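Local coordinates for protein tRNA endonuclease VMS1 (Saccharomyces cerevisiae, PDB 5WHG) that cleaves polypeptidyl-tRNAs downstream of the ribosome-associated quality control pathway, releasing incompletely synthesized polypeptides for degradation, at residues A[187-190]-A[191-195]; A[354-357]-A[358-362]. All blocks are in the same frame, centred on the assembly; numbering follows the deposited sequence.

Contact 1 of 2, residues A[187-190]-A[191-195]; sequences SLSN and PNEAL
Asn-190 and Glu-193 form a capping box at the N-terminus of helix 191-198, a local surface contact where the loop after strand 176-179 turns into the helix. The two residues exchange bonds between side chain and backbone. Asn-190 is the N-cap: its OD1 accepts from Glu-193 N at 2.8 Å, with the donor tilted from the amide carbonyl plane. In return Asn-190 N gives its hydrogen to Glu-193 OE1 at 2.9 Å, a fairly straight bond (163° at the hydrogen) that meets the carboxylate on its anti side. Asn-190 CG lies between the backbone N and the carbonyl carbon (chi1 62°), which swings the amide over the first turn, whereas Glu-193 runs extended beyond CG and reaches back to the loop. The side chains cross at about a right angle, yet their flat ends stack, amide and carboxylate planes only 18° apart, with Asn-190 ND2 3.3 Å from Glu-193 CD. A carboxylate at this end of a helix would probably be favoured by the helix dipole. Pro-191, the first helical residue, has no N-H to be satisfied, and its ring touches Ile-163 and Phe-165 of strand 162-166 and Phe-183. Asn-192 ND2 ties the same turn to Leu-35 O. The regular helical bonding begins with Ala-194 N to Asn-190 O at 3.0 Å. On the loop side, Glu-193 OE1 also rests against Ser-189, 3.2 Å from its CA and 3.6 Å from its CB.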
# COMPACT_ATOMS: atom_id res chain seq x y z
N SER A 187 16.65 2.61 -5.19
CA SER A 187 16.65 1.51 -6.14
C SER A 187 17.39 1.88 -7.41
O SER A 187 17.24 2.99 -7.94
CB SER A 187 15.23 1.08 -6.48
OG SER A 187 15.28 -0.06 -7.32
N LEU A 188 18.19 0.94 -7.91
CA LEU A 188 18.92 1.12 -9.15
C LEU A 188 18.07 0.78 -10.36
O LEU A 188 18.42 1.18 -11.48
CB LEU A 188 20.18 0.25 -9.13
CG LEU A 188 21.23 0.57 -8.07
CD1 LEU A 188 22.34 -0.44 -8.18
CD2 LEU A 188 21.80 1.97 -8.27
N SER A 189 16.98 0.05 -10.16
CA SER A 189 16.02 -0.24 -11.21
C SER A 189 15.33 1.04 -11.67
O SER A 189 15.17 1.99 -10.90
CB SER A 189 14.98 -1.23 -10.72
OG SER A 189 15.57 -2.43 -10.25
N ASN A 190 14.89 1.04 -12.96
CA ASN A 190 14.11 2.14 -13.51
C ASN A 190 12.63 1.83 -13.37
O ASN A 190 12.26 0.68 -13.11
CB ASN A 190 14.50 2.39 -14.97
CG ASN A 190 14.22 1.20 -15.86
OD1 ASN A 190 13.09 0.68 -15.88
ND2 ASN A 190 15.23 0.76 -16.59
N PRO A 191 11.75 2.83 -13.53
CA PRO A 191 10.31 2.57 -13.27
C PRO A 191 9.67 1.47 -14.13
O PRO A 191 8.78 0.77 -13.64
CB PRO A 191 9.66 3.94 -13.52
CG PRO A 191 10.78 4.94 -13.29
CD PRO A 191 12.04 4.26 -13.75
N ASN A 192 10.09 1.28 -15.39
CA ASN A 192 9.57 0.14 -16.15
C ASN A 192 9.97 -1.17 -15.50
O ASN A 192 9.17 -2.11 -15.41
CB ASN A 192 10.06 0.17 -17.59
CG ASN A 192 9.31 1.15 -18.43
OD1 ASN A 192 9.74 2.30 -18.56
ND2 ASN A 192 8.17 0.73 -18.97
N GLU A 193 11.22 -1.26 -15.03
CA GLU A 193 11.67 -2.46 -14.35
C GLU A 193 10.88 -2.71 -13.08
O GLU A 193 10.60 -3.87 -12.73
CB GLU A 193 13.16 -2.35 -14.06
CG GLU A 193 13.98 -2.38 -15.33
CD GLU A 193 15.44 -2.21 -15.08
OE1 GLU A 193 15.80 -1.38 -14.22
OE2 GLU A 193 16.23 -2.91 -15.76
N ALA A 194 10.50 -1.65 -12.37
CA ALA A 194 9.68 -1.82 -11.17
C ALA A 194 8.30 -2.37 -11.54
O ALA A 194 7.84 -3.35 -10.94
CB ALA A 194 9.55 -0.49 -10.42
N LEU A 195 7.65 -1.75 -12.53
CA LEU A 195 6.32 -2.17 -12.96
C LEU A 195 6.30 -3.63 -13.40
O LEU A 195 5.36 -4.37 -13.08
CB LEU A 195 5.81 -1.28 -14.08
CG LEU A 195 5.34 0.10 -13.62
CD1 LEU A 195 5.06 0.99 -14.81
CD2 LEU A 195 4.10 0.02 -12.76

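Contact 2 of 2, residues A[354-357]-A[358-362]; sequences LKKA and WCELS
Four successive i to i+4 backbone bonds join 354-357 to 358-362 within helix 351-362, from Trp-358 N to Leu-354 O (3.0 Å) through to Leu-361 N to Ala-357 O (3.0 Å), the last the most bent at 133°. Side chains meet the preceding turn mainly at its carbonyl oxygens: Trp-358 CB packs on Leu-354 O at 3.5 Å, and Glu-360 CB sits 3.4 Å from both Lys-356 O and Ala-357 O. With CG anti to the backbone N (chi1 -176°), the Trp-358 indole leads away from the earlier turn and takes Ser-362 CB over one face, near the rim. Ser-362 OG donates to Trp-358 O at 2.7 Å from above the carbonyl plane, satisfying a buried hydroxyl. Lys-356 NZ and Glu-360 OE2 stay 4.8 Å apart, too far for a salt bridge, though their opposite charges may still attract weakly; Glu-360 OE1 instead takes a hydrogen bond with Tyr-179 OH and a salt bridge with Lys-365 NZ. Leu-354, Ala-357 and Trp-358 pack against strands 207-214 and 217-224, while Lys-355 and Lys-356 are partly exposed. This is a largely buried helix on the mixed beta-sheet of the VLRF1 domain, which binds the 60S subunit.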
# COMPACT_ATOMS: atom_id res chain seq x y z
N LEU A 354 -8.87 4.41 4.53
CA LEU A 354 -7.66 3.67 4.17
C LEU A 354 -7.80 3.02 2.79
O LEU A 354 -6.83 2.98 2.01
CB LEU A 354 -7.36 2.63 5.25
CG LEU A 354 -6.94 3.18 6.63
CD1 LEU A 354 -6.56 2.08 7.59
CD2 LEU A 354 -5.78 4.18 6.52
N LYS A 355 -9.00 2.51 2.46
CA LYS A 355 -9.22 1.91 1.15
C LYS A 355 -9.26 2.97 0.05
O LYS A 355 -8.78 2.74 -1.07
CB LYS A 355 -10.52 1.11 1.14
CG LYS A 355 -10.63 -0.01 2.16
CD LYS A 355 -11.82 -0.91 1.81
CE LYS A 355 -11.85 -2.18 2.65
NZ LYS A 355 -12.84 -3.16 2.12
N LYS A 356 -9.87 4.13 0.34
CA LYS A 356 -9.84 5.24 -0.61
C LYS A 356 -8.40 5.59 -0.94
O LYS A 356 -8.01 5.66 -2.11
CB LYS A 356 -10.59 6.46 -0.03
CG LYS A 356 -10.64 7.74 -0.92
CD LYS A 356 -9.44 8.72 -0.69
CE LYS A 356 -9.19 9.64 -1.90
NZ LYS A 356 -7.98 10.51 -1.75
N ALA A 357 -7.58 5.78 0.09
CA ALA A 357 -6.18 6.10 -0.10
C ALA A 357 -5.49 5.03 -0.93
O ALA A 357 -4.73 5.35 -1.86
CB ALA A 357 -5.50 6.26 1.25
N TRP A 358 -5.73 3.75 -0.62
CA TRP A 358 -5.06 2.69 -1.36
C TRP A 358 -5.45 2.70 -2.83
O TRP A 358 -4.59 2.61 -3.71
CB TRP A 358 -5.35 1.31 -0.75
CG TRP A 358 -4.58 0.23 -1.46
CD1 TRP A 358 -5.09 -0.82 -2.17
CD2 TRP A 358 -3.15 0.12 -1.55
NE1 TRP A 358 -4.06 -1.59 -2.69
CE2 TRP A 358 -2.86 -1.03 -2.33
CE3 TRP A 358 -2.08 0.88 -1.05
CZ2 TRP A 358 -1.55 -1.45 -2.62
CZ3 TRP A 358 -0.77 0.47 -1.34
CH2 TRP A 358 -0.52 -0.69 -2.12
N CYS A 359 -6.75 2.80 -3.12
CA CYS A 359 -7.17 2.83 -4.52
C CYS A 359 -6.57 4.03 -5.24
O CYS A 359 -6.20 3.93 -6.41
CB CYS A 359 -8.69 2.84 -4.65
SG CYS A 359 -9.49 1.29 -4.20
N GLU A 360 -6.44 5.15 -4.53
CA GLU A 360 -5.79 6.35 -5.07
C GLU A 360 -4.30 6.14 -5.35
O GLU A 360 -3.75 6.81 -6.23
CB GLU A 360 -5.99 7.51 -4.11
CG GLU A 360 -5.33 8.80 -4.53
CD GLU A 360 -5.76 9.22 -5.91
OE1 GLU A 360 -4.88 9.62 -6.70
OE2 GLU A 360 -6.98 9.14 -6.21
N LEU A 361 -3.61 5.26 -4.62
CA LEU A 361 -2.19 5.01 -4.90
C LEU A 361 -1.95 3.90 -5.91
O LEU A 361 -0.91 3.89 -6.58
CB LEU A 361 -1.44 4.64 -3.61
CG LEU A 361 -1.15 5.66 -2.51
CD1 LEU A 361 -0.97 4.93 -1.18
CD2 LEU A 361 0.11 6.45 -2.83
N SER A 362 -2.89 2.97 -6.06
CA SER A 362 -2.60 1.71 -6.71
C SER A 362 -3.17 1.60 -8.12
O SER A 362 -2.99 0.55 -8.76
CB SER A 362 -3.11 0.56 -5.83
OG SER A 362 -4.51 0.67 -5.61

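Contact 1 is a surface start of a helix and contact 2 a buried run within another; their centres lie 22 Å apart, their nearest atoms about 8 Å, and they do not touch. In 187-195 polar side chains take over the bonding at the first turn, whereas in 354-362 the backbone largely bonds to itself and most side chains serve the packing. Helix 191-198 lies against strand 162-166 of the antiparallel sheet; 351-362 packs mainly on strands 207-214 and 217-224 of the mixed one, while Glu-360 near its end reaches the antiparallel sheet. Ile-24 links their surroundings, touching Leu-195 and sharing backbone hydrogen bonding with Ser-362.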